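Local coordinates for germination protein (Bacillus megaterium, PDB 6O59) that forms the A subunit of the spore germinant receptor GerK3, probably responding to germinants to start spore germination, this chain being its N-terminal domain, at residues I27-F32 / A41-Y46; P230-Y235 / L263-L268; K146-E151 / N236-D241; D168-S173 / Y188-A193. One frame throughout, in Å; residues are numbered along the deposited sequence.

Interaction 1. Residues I27-F32 / A41-Y46; sequences IVIRHF and AAAIVY
Arg30 N donates to Ile44 O over 2.8 Å in a bond that is almost straight, 171° at the hydrogen, and Ile44 N returns a bond to Arg30 O. Val28 with Tyr46 and Phe32 with Ala42 make the same reciprocal pairs, giving six backbone bonds along the two strands. The aromatic side chains reach across the pairing. In Phe32, CG sits between the backbone N and the carbonyl carbon (chi1 73°), which swings the ring over the neighbouring strand. Ala42 CB then lies over one face, 3.8 Å from the centroid of the Phe32 ring, while Phe32 CE1 meets Ile44 CG1 at 3.7 Å. Tyr46 leans the other way, over Val28, whose CB stands 3.9 Å from the centroid of the Tyr46 ring. Arg30 comes to the same ring from its edge, with CG 4.0 Å from Tyr46 CE1. Its guanidinium is turned nearly perpendicular to that ring, 83° between planes, and NH2 lies near the phenol oxygen at an angle too poor for a hydrogen bond; its strongest polar partner is Gln57, whose OE1 is hydrogen-bonded to NE. Phe32, Ile44 and Tyr46 pack on helix 54-62, whereas Ile29, Ala43 and Val45 face helix 10-20, Ile29 CG1 lying 4.1 Å from Val45 CG2. Reciprocal bonding and a short connection identify an antiparallel beta hairpin, at one edge of a five-stranded sheet layered between helices.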
loop_
_atom_site.group_PDB
_atom_site.type_symbol
_atom_site.label_atom_id
_atom_site.label_comp_id
_atom_site.label_asym_id
_atom_site.label_seq_id
_atom_site.Cartn_x
_atom_site.Cartn_y
_atom_site.Cartn_z
ATOM N N ILE A 27 -2.141 1.546 2.697
ATOM C CA ILE A 27 -3.326 0.722 2.869
ATOM C C ILE A 27 -4.316 1.499 3.744
ATOM O O ILE A 27 -4.034 1.802 4.907
ATOM C CB ILE A 27 -2.952 -0.671 3.395
ATOM C CG1 ILE A 27 -2.246 -1.449 2.261
ATOM C CG2 ILE A 27 -4.209 -1.425 3.886
ATOM C CD1 ILE A 27 -1.376 -2.421 2.664
ATOM N N VAL A 28 -5.458 1.876 3.138
ATOM C CA VAL A 28 -6.514 2.683 3.768
ATOM C C VAL A 28 -7.643 1.802 4.323
ATOM O O VAL A 28 -8.162 0.930 3.621
ATOM C CB VAL A 28 -7.087 3.747 2.789
ATOM C CG1 VAL A 28 -8.107 4.636 3.473
ATOM C CG2 VAL A 28 -5.985 4.590 2.188
ATOM N N ILE A 29 -8.022 2.081 5.585
ATOM C CA ILE A 29 -9.123 1.466 6.316
ATOM C C ILE A 29 -10.127 2.577 6.644
ATOM O O ILE A 29 -9.813 3.490 7.412
ATOM C CB ILE A 29 -8.658 0.690 7.583
ATOM C CG1 ILE A 29 -7.740 -0.489 7.195
ATOM C CG2 ILE A 29 -9.879 0.214 8.411
ATOM C CD1 ILE A 29 -6.994 -1.200 8.315
ATOM N N ARG A 30 -11.319 2.511 6.042
ATOM C CA ARG A 30 -12.387 3.468 6.308
ATOM C C ARG A 30 -13.454 2.787 7.149
ATOM O O ARG A 30 -14.136 1.880 6.672
ATOM C CB ARG A 30 -12.992 4.038 5.010
ATOM C CG ARG A 30 -12.021 4.802 4.133
ATOM C CD ARG A 30 -12.095 6.276 4.383
ATOM N NE ARG A 30 -11.708 7.028 3.194
ATOM C CZ ARG A 30 -10.549 7.654 3.047
ATOM N NH1 ARG A 30 -9.648 7.635 4.024
ATOM N NH2 ARG A 30 -10.286 8.320 1.932
ATOM N N HIS A 31 -13.558 3.167 8.416
ATOM C CA HIS A 31 -14.592 2.603 9.275
ATOM C C HIS A 31 -15.908 3.297 9.023
ATOM O O HIS A 31 -15.940 4.517 8.825
ATOM C CB HIS A 31 -14.235 2.738 10.753
ATOM C CG HIS A 31 -13.090 1.891 11.174
ATOM N ND1 HIS A 31 -11.805 2.400 11.233
ATOM C CD2 HIS A 31 -13.069 0.593 11.545
ATOM C CE1 HIS A 31 -11.044 1.400 11.639
ATOM N NE2 HIS A 31 -11.760 0.291 11.838
ATOM N N PHE A 32 -16.989 2.526 9.033
ATOM C CA PHE A 32 -18.340 3.046 8.913
ATOM C C PHE A 32 -19.325 2.092 9.621
ATOM O O PHE A 32 -18.930 1.035 10.137
ATOM C CB PHE A 32 -18.730 3.336 7.457
ATOM C CG PHE A 32 -18.996 2.153 6.564
ATOM C CD1 PHE A 32 -17.950 1.470 5.957
ATOM C CD2 PHE A 32 -20.299 1.750 6.288
ATOM C CE1 PHE A 32 -18.203 0.387 5.118
ATOM C CE2 PHE A 32 -20.548 0.672 5.442
ATOM C CZ PHE A 32 -19.501 0.006 4.855
ATOM N N ALA A 41 -20.974 -2.587 12.615
ATOM C CA ALA A 41 -19.729 -1.980 12.167
ATOM C C ALA A 41 -19.264 -2.647 10.887
ATOM O O ALA A 41 -19.380 -3.862 10.748
ATOM C CB ALA A 41 -18.663 -2.109 13.237
ATOM N N ALA A 42 -18.757 -1.846 9.943
ATOM C CA ALA A 42 -18.213 -2.304 8.668
ATOM C C ALA A 42 -16.979 -1.485 8.311
ATOM O O ALA A 42 -16.737 -0.442 8.920
ATOM C CB ALA A 42 -19.268 -2.201 7.575
ATOM N N ALA A 43 -16.174 -1.971 7.359
ATOM C CA ALA A 43 -14.969 -1.263 6.916
ATOM C C ALA A 43 -14.699 -1.446 5.429
ATOM O O ALA A 43 -14.977 -2.521 4.878
ATOM C CB ALA A 43 -13.749 -1.722 7.712
ATOM N N ILE A 44 -14.149 -0.378 4.790
ATOM C CA ILE A 44 -13.642 -0.387 3.413
ATOM C C ILE A 44 -12.124 -0.444 3.511
ATOM O O ILE A 44 -11.517 0.399 4.188
ATOM C CB ILE A 44 -14.088 0.779 2.488
ATOM C CG1 ILE A 44 -15.480 1.330 2.865
ATOM C CG2 ILE A 44 -14.004 0.345 1.008
ATOM C CD1 ILE A 44 -15.911 2.608 2.111
ATOM N N VAL A 45 -11.515 -1.448 2.875
ATOM C CA VAL A 45 -10.061 -1.601 2.872
ATOM C C VAL A 45 -9.596 -1.560 1.426
ATOM O O VAL A 45 -10.046 -2.377 0.618
ATOM C CB VAL A 45 -9.544 -2.877 3.613
ATOM C CG1 VAL A 45 -8.017 -2.895 3.668
ATOM C CG2 VAL A 45 -10.118 -2.988 5.022
ATOM N N TYR A 46 -8.684 -0.626 1.101
ATOM C CA TYR A 46 -8.138 -0.486 -0.245
ATOM C C TYR A 46 -6.724 0.121 -0.236
ATOM O O TYR A 46 -6.371 0.840 0.699
ATOM C CB TYR A 46 -9.088 0.366 -1.121
ATOM C CG TYR A 46 -9.242 1.806 -0.684
ATOM C CD1 TYR A 46 -10.162 2.162 0.303
ATOM C CD2 TYR A 46 -8.494 2.819 -1.276
ATOM C CE1 TYR A 46 -10.304 3.488 0.711
ATOM C CE2 TYR A 46 -8.616 4.145 -0.867
ATOM C CZ TYR A 46 -9.529 4.478 0.122
ATOM O OH TYR A 46 -9.663 5.794 0.503
#

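Interaction 2. Residues P230-Y235 / L263-L268; sequences PFPTIY and LIAPAL
Tyr235 and Ile264 form a hydrogen-bonded antiparallel pair where the last strand, 262-265, meets the edge strand of the second five-stranded sheet. Ile264 N reaches Tyr235 O at 2.7 Å, and Tyr235 N answers to Ile264 O at 2.9 Å. Before this bridge the chain 230-235 is irregular, and a cis peptide bond precedes both Pro232 and Pro266, consistent with the regular pairing ending here. Ile234 adopts a chi1 of 59°, which aims its long branch at Leu263, CD1 coming to 3.8 Å from Leu263 CD1, and leaves the short one beside Ala265, with CG2 4.0 Å from Ala265 CB. The side chains of Ile234 and Leu263 meet at an oblique angle, beside helix 210-215. In Tyr235 the ring trails away from the backbone N (chi1 167°) and runs alongside Ile264, pointing the same way. Its edge does the touching, with CD2 4.1 Å from Ile264 CB, while Tyr235 CB rests 3.9 Å from Ala267 CB. Pro232 adds its CG against Ala265, and outside the two segments Arg251 NH2 donates to the carbonyls of Pro266 and Ala267. Thr233 completes the join: Ala267 N binds Thr233 O at 2.9 Å from 53° above the carbonyl plane, with a weak second bond to Thr233 OG1 at 3.4 Å.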
loop_
_atom_site.group_PDB
_atom_site.type_symbol
_atom_site.label_atom_id
_atom_site.label_comp_id
_atom_site.label_asym_id
_atom_site.label_seq_id
_atom_site.Cartn_x
_atom_site.Cartn_y
_atom_site.Cartn_z
ATOM N N PRO A 230 29.106 7.870 2.078
ATOM C CA PRO A 230 28.938 6.940 3.210
ATOM C C PRO A 230 27.848 5.902 2.919
ATOM O O PRO A 230 27.027 6.092 2.010
ATOM C CB PRO A 230 28.547 7.867 4.366
ATOM C CG PRO A 230 27.838 9.004 3.696
ATOM C CD PRO A 230 28.530 9.202 2.374
ATOM N N PHE A 231 27.847 4.807 3.692
ATOM C CA PHE A 231 26.871 3.735 3.570
ATOM C C PHE A 231 25.434 4.242 3.855
ATOM O O PHE A 231 25.203 4.920 4.858
ATOM C CB PHE A 231 27.226 2.562 4.520
ATOM C CG PHE A 231 26.148 1.505 4.624
ATOM C CD1 PHE A 231 25.153 1.597 5.592
ATOM C CD2 PHE A 231 26.091 0.452 3.712
ATOM C CE1 PHE A 231 24.131 0.645 5.657
ATOM C CE2 PHE A 231 25.065 -0.493 3.775
ATOM C CZ PHE A 231 24.096 -0.393 4.748
ATOM N N PRO A 232 24.446 3.855 3.026
ATOM C CA PRO A 232 24.565 3.065 1.797
ATOM C C PRO A 232 24.661 3.955 0.558
ATOM O O PRO A 232 24.053 5.027 0.512
ATOM C CB PRO A 232 23.269 2.245 1.809
ATOM C CG PRO A 232 22.244 3.156 2.523
ATOM C CD PRO A 232 23.037 4.224 3.275
ATOM N N THR A 233 25.408 3.500 -0.461
ATOM C CA THR A 233 25.467 4.190 -1.751
ATOM C C THR A 233 24.098 4.060 -2.367
ATOM O O THR A 233 23.438 3.036 -2.157
ATOM C CB THR A 233 26.552 3.611 -2.643
ATOM O OG1 THR A 233 26.325 2.209 -2.841
ATOM C CG2 THR A 233 27.917 3.871 -2.104
ATOM N N ILE A 234 23.637 5.092 -3.071
ATOM C CA ILE A 234 22.287 5.042 -3.637
ATOM C C ILE A 234 22.335 5.178 -5.167
ATOM O O ILE A 234 23.238 5.826 -5.729
ATOM C CB ILE A 234 21.304 6.074 -2.990
ATOM C CG1 ILE A 234 21.806 7.527 -3.147
ATOM C CG2 ILE A 234 21.024 5.736 -1.524
ATOM C CD1 ILE A 234 20.795 8.640 -2.784
ATOM N N TYR A 235 21.350 4.547 -5.827
ATOM C CA TYR A 235 21.187 4.588 -7.268
ATOM C C TYR A 235 19.827 5.215 -7.600
ATOM O O TYR A 235 18.803 4.742 -7.117
ATOM C CB TYR A 235 21.344 3.182 -7.854
ATOM C CG TYR A 235 20.885 3.048 -9.286
ATOM C CD1 TYR A 235 21.618 3.602 -10.332
ATOM C CD2 TYR A 235 19.717 2.355 -9.601
ATOM C CE1 TYR A 235 21.186 3.493 -11.654
ATOM C CE2 TYR A 235 19.287 2.227 -10.919
ATOM C CZ TYR A 235 20.026 2.792 -11.939
ATOM O OH TYR A 235 19.596 2.669 -13.231
ATOM N N LEU A 263 15.088 5.816 -5.246
ATOM C CA LEU A 263 16.481 5.658 -4.831
ATOM C C LEU A 263 16.676 4.235 -4.341
ATOM O O LEU A 263 16.013 3.808 -3.389
ATOM C CB LEU A 263 16.885 6.694 -3.763
ATOM C CG LEU A 263 16.769 8.161 -4.186
ATOM C CD1 LEU A 263 17.000 9.084 -3.020
ATOM C CD2 LEU A 263 17.726 8.491 -5.327
ATOM N N ILE A 264 17.522 3.466 -5.046
ATOM C CA ILE A 264 17.807 2.055 -4.743
ATOM C C ILE A 264 19.007 2.004 -3.829
ATOM O O ILE A 264 20.020 2.659 -4.099
ATOM C CB ILE A 264 18.033 1.254 -6.050
ATOM C CG1 ILE A 264 16.769 1.255 -6.968
ATOM C CG2 ILE A 264 18.576 -0.172 -5.794
ATOM C CD1 ILE A 264 15.506 0.658 -6.399
ATOM N N ALA A 265 18.883 1.252 -2.731
ATOM C CA ALA A 265 19.970 1.097 -1.767
ATOM C C ALA A 265 20.110 -0.365 -1.288
ATOM O O ALA A 265 19.111 -1.026 -1.000
ATOM C CB ALA A 265 19.768 2.034 -0.579
ATOM N N PRO A 266 21.349 -0.893 -1.179
ATOM C CA PRO A 266 22.639 -0.286 -1.553
ATOM C C PRO A 266 22.806 -0.386 -3.077
ATOM O O PRO A 266 22.272 -1.316 -3.687
ATOM C CB PRO A 266 23.667 -1.130 -0.761
ATOM C CG PRO A 266 22.862 -2.142 0.045
ATOM C CD PRO A 266 21.561 -2.263 -0.685
ATOM N N ALA A 267 23.501 0.585 -3.697
ATOM C CA ALA A 267 23.694 0.594 -5.154
ATOM C C ALA A 267 24.550 -0.606 -5.619
ATOM O O ALA A 267 24.268 -1.180 -6.666
ATOM C CB ALA A 267 24.319 1.905 -5.599
ATOM N N LEU A 268 25.550 -1.008 -4.821
ATOM C CA LEU A 268 26.370 -2.181 -5.098
ATOM C C LEU A 268 25.964 -3.255 -4.086
ATOM O O LEU A 268 26.176 -3.087 -2.880
ATOM C CB LEU A 268 27.874 -1.858 -5.062
ATOM C CG LEU A 268 28.827 -2.930 -5.561
ATOM C CD1 LEU A 268 28.684 -3.162 -7.068
ATOM C CD2 LEU A 268 30.243 -2.576 -5.216
#

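Interaction 3. Residues K146-E151 / N236-D241; sequences KGAFTE and NTERPD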
loop_
_atom_site.group_PDB
_atom_site.type_symbol
_atom_site.label_atom_id
_atom_site.label_comp_id
_atom_site.label_asym_id
_atom_site.label_seq_id
_atom_site.Cartn_x
_atom_site.Cartn_y
_atom_site.Cartn_z
ATOM N N LYS A 146 8.055 7.851 -20.530
ATOM C CA LYS A 146 6.694 8.407 -20.534
ATOM C C LYS A 146 5.944 8.060 -19.226
ATOM O O LYS A 146 5.269 8.937 -18.664
ATOM C CB LYS A 146 5.894 7.931 -21.767
ATOM N N GLY A 147 6.064 6.797 -18.780
ATOM C CA GLY A 147 5.495 6.276 -17.533
ATOM C C GLY A 147 6.551 6.243 -16.440
ATOM O O GLY A 147 6.801 5.203 -15.817
ATOM N N ALA A 148 7.210 7.398 -16.245
ATOM C CA ALA A 148 8.275 7.614 -15.283
ATOM C C ALA A 148 7.727 8.176 -13.985
ATOM O O ALA A 148 6.605 8.689 -13.944
ATOM C CB ALA A 148 9.314 8.565 -15.865
ATOM N N PHE A 149 8.538 8.099 -12.924
ATOM C CA PHE A 149 8.201 8.644 -11.627
ATOM C C PHE A 149 7.996 10.164 -11.707
ATOM O O PHE A 149 8.566 10.829 -12.569
ATOM C CB PHE A 149 9.302 8.308 -10.631
ATOM C CG PHE A 149 9.336 6.860 -10.203
ATOM C CD1 PHE A 149 8.229 6.268 -9.598
ATOM C CD2 PHE A 149 10.508 6.117 -10.300
ATOM C CE1 PHE A 149 8.281 4.945 -9.143
ATOM C CE2 PHE A 149 10.559 4.794 -9.848
ATOM C CZ PHE A 149 9.443 4.217 -9.277
ATOM N N THR A 150 7.166 10.693 -10.807
ATOM C CA THR A 150 6.829 12.112 -10.686
ATOM C C THR A 150 7.407 12.683 -9.372
ATOM O O THR A 150 8.109 11.980 -8.633
ATOM C CB THR A 150 5.296 12.289 -10.739
ATOM O OG1 THR A 150 4.696 11.627 -9.618
ATOM C CG2 THR A 150 4.693 11.767 -12.019
ATOM N N GLU A 151 7.052 13.947 -9.061
ATOM C CA GLU A 151 7.476 14.653 -7.849
ATOM C C GLU A 151 6.643 14.213 -6.622
ATOM O O GLU A 151 7.025 14.526 -5.483
ATOM C CB GLU A 151 7.373 16.172 -8.047
ATOM C CG GLU A 151 7.938 16.690 -9.361
ATOM C CD GLU A 151 8.973 17.797 -9.254
ATOM O OE1 GLU A 151 10.029 17.678 -9.917
ATOM O OE2 GLU A 151 8.735 18.782 -8.516
ATOM N N ASN A 236 19.817 6.291 -8.398
ATOM C CA ASN A 236 18.591 6.974 -8.797
ATOM C C ASN A 236 18.041 6.425 -10.133
ATOM O O ASN A 236 18.773 6.320 -11.116
ATOM C CB ASN A 236 18.825 8.481 -8.904
ATOM C CG ASN A 236 19.815 8.907 -9.972
ATOM O OD1 ASN A 236 20.939 8.416 -10.060
ATOM N ND2 ASN A 236 19.420 9.842 -10.808
ATOM N N THR A 237 16.744 6.113 -10.172
ATOM C CA THR A 237 16.080 5.616 -11.381
ATOM C C THR A 237 14.702 6.238 -11.508
ATOM O O THR A 237 13.965 6.325 -10.521
ATOM C CB THR A 237 16.015 4.067 -11.409
ATOM O OG1 THR A 237 15.261 3.648 -12.534
ATOM C CG2 THR A 237 15.406 3.457 -10.155
ATOM N N GLU A 238 14.335 6.644 -12.719
ATOM C CA GLU A 238 13.002 7.200 -12.968
ATOM C C GLU A 238 12.040 6.112 -13.477
ATOM O O GLU A 238 10.879 6.409 -13.713
ATOM C CB GLU A 238 13.065 8.371 -13.949
ATOM C CG GLU A 238 13.541 8.020 -15.350
ATOM C CD GLU A 238 13.655 9.190 -16.307
ATOM O OE1 GLU A 238 13.947 10.320 -15.843
ATOM O OE2 GLU A 238 13.458 8.973 -17.526
ATOM N N ARG A 239 12.523 4.854 -13.597
ATOM C CA ARG A 239 11.794 3.706 -14.128
ATOM C C ARG A 239 11.216 2.792 -13.026
ATOM O O ARG A 239 11.978 2.105 -12.347
ATOM C CB ARG A 239 12.738 2.898 -15.046
ATOM C CG ARG A 239 12.983 3.507 -16.426
ATOM C CD ARG A 239 14.047 2.746 -17.219
ATOM N NE ARG A 239 13.636 1.386 -17.604
ATOM C CZ ARG A 239 14.454 0.442 -18.075
ATOM N NH1 ARG A 239 15.749 0.689 -18.225
ATOM N NH2 ARG A 239 13.980 -0.755 -18.400
ATOM N N PRO A 240 9.871 2.698 -12.873
ATOM C CA PRO A 240 9.304 1.805 -11.824
ATOM C C PRO A 240 9.674 0.315 -11.982
ATOM O O PRO A 240 9.794 -0.374 -10.968
ATOM C CB PRO A 240 7.781 2.020 -11.938
ATOM C CG PRO A 240 7.640 3.384 -12.595
ATOM C CD PRO A 240 8.799 3.451 -13.565
ATOM N N ASP A 241 9.880 -0.182 -13.229
ATOM C CA ASP A 241 10.273 -1.585 -13.469
ATOM C C ASP A 241 11.668 -1.881 -12.899
ATOM O O ASP A 241 11.872 -2.962 -12.352
ATOM C CB ASP A 241 10.209 -1.959 -14.950
ATOM C CG ASP A 241 10.924 -1.004 -15.873
ATOM O OD1 ASP A 241 10.474 0.170 -15.985
ATOM O OD2 ASP A 241 11.910 -1.424 -16.507
#
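Phe149 turns its CG away from its own carbonyl carbon and beside the backbone N (chi1 -73°), and a chi2 of -59° then sets the ring against Pro240 and the backbone leading to it. The two side chains slide past one another in opposite directions. Pro240 CG stands over one face in a CH-pi contact, 4.0 Å from the centroid of the Phe149 ring, and Phe149 CZ lies 3.8 Å from Pro240 CB. At the ring edge, Thr237 O lies near the plane, 3.5 Å from Phe149 CD2. The backbone fixes the approach: Phe149 N donates to Glu238 O at 3.0 Å, with 162° at the hydrogen, in the one hydrogen bond between the segments. Gly147 O extends the contact, 3.5 Å from Pro240 CD. On the partner side, Thr237 OG1 accepts from Arg239 N at 3.2 Å, an ST turn that shapes the link into the helix, for which Arg239 is the N-cap. The Phe149 ring also meets Phe255 edge-to-face and touches Val243; Pro240 packs on Met159 and Ile163, so the contact joins the passage from strand 235-237 into helix 240-248 with helix 153-163 and strand 252-256.

Interaction 4. Residues D168-S173 / Y188-A193; sequences DLWLES and YIHGIA
Tyr188 faces Trp170 in a hydrogen-bonded antiparallel pair: Trp170 N gives to Tyr188 O at 3.0 Å, and Tyr188 N returns a longer bond to Trp170 O at 3.3 Å. A chi1 of 66° brings the tyrosine ring across toward Trp170. Trp170 CB lies over one ring face, while the phenol oxygen comes in at the indole edge, Tyr188 OH being 3.3 Å from Trp170 CE3. Beyond this ring, Glu172 directs OE1 to a salt bridge with Arg202 of helix 195-206, which also packs on Tyr188. Ile189 then pairs with Leu169 without hydrogen bonds, their side chains on the other face of the sheet, where Ile189 CG1 lies 4.1 Å from Leu169 CD1. This is the open end of the beta hairpin formed by strands 169-176 and 182-189, at the edge of the second sheet. His190 carries the pairing one bond further, its N donating to Asp168 O at 2.8 Å. Its imidazole makes an offset stack on the six-membered ring of Trp170, centroids 4.0 Å apart and planes 9° from parallel. His190 CB adds a CH-pi contact over the same ring, 3.6 Å from its centroid. Past this stack the chain turns, and Ile189 O accepts from both Ile192 N and Ala193 N.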
loop_
_atom_site.group_PDB
_atom_site.type_symbol
_atom_site.label_atom_id
_atom_site.label_comp_id
_atom_site.label_asym_id
_atom_site.label_seq_id
_atom_site.Cartn_x
_atom_site.Cartn_y
_atom_site.Cartn_z
ATOM N N ASP A 168 3.693 -8.726 0.822
ATOM C CA ASP A 168 5.006 -8.744 1.473
ATOM C C ASP A 168 5.797 -7.464 1.162
ATOM O O ASP A 168 6.809 -7.195 1.823
ATOM C CB ASP A 168 5.801 -10.004 1.103
ATOM C CG ASP A 168 5.348 -11.265 1.819
ATOM O OD1 ASP A 168 4.576 -11.147 2.801
ATOM O OD2 ASP A 168 5.781 -12.374 1.408
ATOM N N LEU A 169 5.306 -6.646 0.200
ATOM C CA LEU A 169 5.906 -5.347 -0.095
ATOM C C LEU A 169 5.466 -4.391 1.009
ATOM O O LEU A 169 4.285 -4.032 1.108
ATOM C CB LEU A 169 5.551 -4.820 -1.494
ATOM C CG LEU A 169 6.108 -3.432 -1.868
ATOM C CD1 LEU A 169 7.619 -3.348 -1.671
ATOM C CD2 LEU A 169 5.756 -3.091 -3.296
ATOM N N TRP A 170 6.410 -4.084 1.903
ATOM C CA TRP A 170 6.139 -3.250 3.059
ATOM C C TRP A 170 6.698 -1.832 2.854
ATOM O O TRP A 170 7.836 -1.664 2.413
ATOM C CB TRP A 170 6.691 -3.916 4.321
ATOM C CG TRP A 170 5.943 -5.154 4.735
ATOM C CD1 TRP A 170 4.905 -5.752 4.079
ATOM C CD2 TRP A 170 6.195 -5.957 5.895
ATOM N NE1 TRP A 170 4.500 -6.876 4.755
ATOM C CE2 TRP A 170 5.275 -7.029 5.874
ATOM C CE3 TRP A 170 7.103 -5.869 6.968
ATOM C CZ2 TRP A 170 5.218 -7.989 6.892
ATOM C CZ3 TRP A 170 7.059 -6.834 7.967
ATOM C CH2 TRP A 170 6.129 -7.882 7.920
ATOM N N LEU A 171 5.820 -0.807 3.076
ATOM C CA LEU A 171 6.067 0.641 2.921
ATOM C C LEU A 171 6.084 1.334 4.290
ATOM O O LEU A 171 5.133 1.183 5.050
ATOM C CB LEU A 171 4.991 1.283 2.020
ATOM C CG LEU A 171 5.126 1.173 0.481
ATOM C CD1 LEU A 171 5.053 -0.257 -0.022
ATOM C CD2 LEU A 171 4.011 1.920 -0.191
ATOM N N GLU A 172 7.171 2.072 4.605
ATOM C CA GLU A 172 7.464 2.734 5.872
ATOM C C GLU A 172 7.675 4.211 5.599
ATOM O O GLU A 172 8.618 4.581 4.894
ATOM C CB GLU A 172 8.716 2.087 6.505
ATOM C CG GLU A 172 8.876 2.347 7.982
ATOM C CD GLU A 172 10.211 1.910 8.555
ATOM O OE1 GLU A 172 10.703 0.818 8.178
ATOM O OE2 GLU A 172 10.766 2.663 9.388
ATOM N N SER A 173 6.759 5.040 6.094
ATOM C CA SER A 173 6.825 6.490 5.950
ATOM C C SER A 173 7.584 7.103 7.107
ATOM O O SER A 173 7.448 6.657 8.246
ATOM C CB SER A 173 5.431 7.086 5.848
ATOM O OG SER A 173 4.895 6.735 4.582
ATOM N N TYR A 188 10.621 -2.269 0.850
ATOM C CA TYR A 188 11.376 -3.522 0.843
ATOM C C TYR A 188 10.392 -4.685 0.823
ATOM O O TYR A 188 9.268 -4.530 1.308
ATOM C CB TYR A 188 12.352 -3.621 2.043
ATOM C CG TYR A 188 11.675 -3.700 3.395
ATOM C CD1 TYR A 188 11.260 -2.551 4.065
ATOM C CD2 TYR A 188 11.468 -4.934 4.020
ATOM C CE1 TYR A 188 10.630 -2.623 5.309
ATOM C CE2 TYR A 188 10.838 -5.019 5.262
ATOM C CZ TYR A 188 10.424 -3.863 5.906
ATOM O OH TYR A 188 9.807 -3.966 7.133
ATOM N N ILE A 189 10.805 -5.847 0.265
ATOM C CA ILE A 189 9.933 -7.013 0.267
ATOM C C ILE A 189 10.350 -7.864 1.455
ATOM O O ILE A 189 11.437 -8.468 1.458
ATOM C CB ILE A 189 9.864 -7.830 -1.068
ATOM C CG1 ILE A 189 9.418 -6.949 -2.258
ATOM C CG2 ILE A 189 8.921 -9.044 -0.917
ATOM C CD1 ILE A 189 9.568 -7.587 -3.649
ATOM N N HIS A 190 9.481 -7.892 2.473
ATOM C CA HIS A 190 9.639 -8.689 3.685
ATOM C C HIS A 190 9.832 -10.174 3.319
ATOM O O HIS A 190 9.029 -10.739 2.576
ATOM C CB HIS A 190 8.402 -8.499 4.570
ATOM C CG HIS A 190 8.310 -9.497 5.672
ATOM N ND1 HIS A 190 9.045 -9.357 6.822
ATOM C CD2 HIS A 190 7.597 -10.643 5.739
ATOM C CE1 HIS A 190 8.754 -10.413 7.563
ATOM N NE2 HIS A 190 7.891 -11.218 6.947
ATOM N N GLY A 191 10.904 -10.775 3.808
ATOM C CA GLY A 191 11.198 -12.176 3.514
ATOM C C GLY A 191 12.192 -12.372 2.389
ATOM O O GLY A 191 12.807 -13.437 2.289
ATOM N N ILE A 192 12.335 -11.357 1.515
ATOM C CA ILE A 192 13.297 -11.361 0.414
ATOM C C ILE A 192 14.473 -10.485 0.864
ATOM O O ILE A 192 15.615 -10.948 0.843
ATOM C CB ILE A 192 12.667 -10.946 -0.946
ATOM C CG1 ILE A 192 11.736 -12.072 -1.461
ATOM C CG2 ILE A 192 13.756 -10.647 -1.975
ATOM C CD1 ILE A 192 10.811 -11.743 -2.659
ATOM N N ALA A 193 14.187 -9.249 1.329
ATOM C CA ALA A 193 15.214 -8.357 1.841
ATOM C C ALA A 193 15.769 -8.869 3.172
ATOM O O ALA A 193 15.013 -9.396 3.998
ATOM C CB ALA A 193 14.657 -6.956 2.015
#

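Overall arrangement
From the N terminus, interaction 1 comes first and closes the hairpin of strands 27-34 and 40-47, with eight residues between its segments, within the first five-stranded sheet; it is complete before the others begin. Interaction 3 opens next, at 146-151, and closes at 236-241, after 84 intervening residues. Interaction 4, the first hairpin of the second sheet, is nested inside that span. Interaction 2 opens at 230-235, before interaction 3 has closed, and ends at 263-268, so these two cross; they also touch, through Leu263 with Asn236 and Ile264 with Thr237. Interactions 2, 3 and 4 all reach the second sheet, whose strand order, 1-2-4-5-3, matches that of the first. Interactions 1 and 2 lie about 36 Å apart, centre to centre.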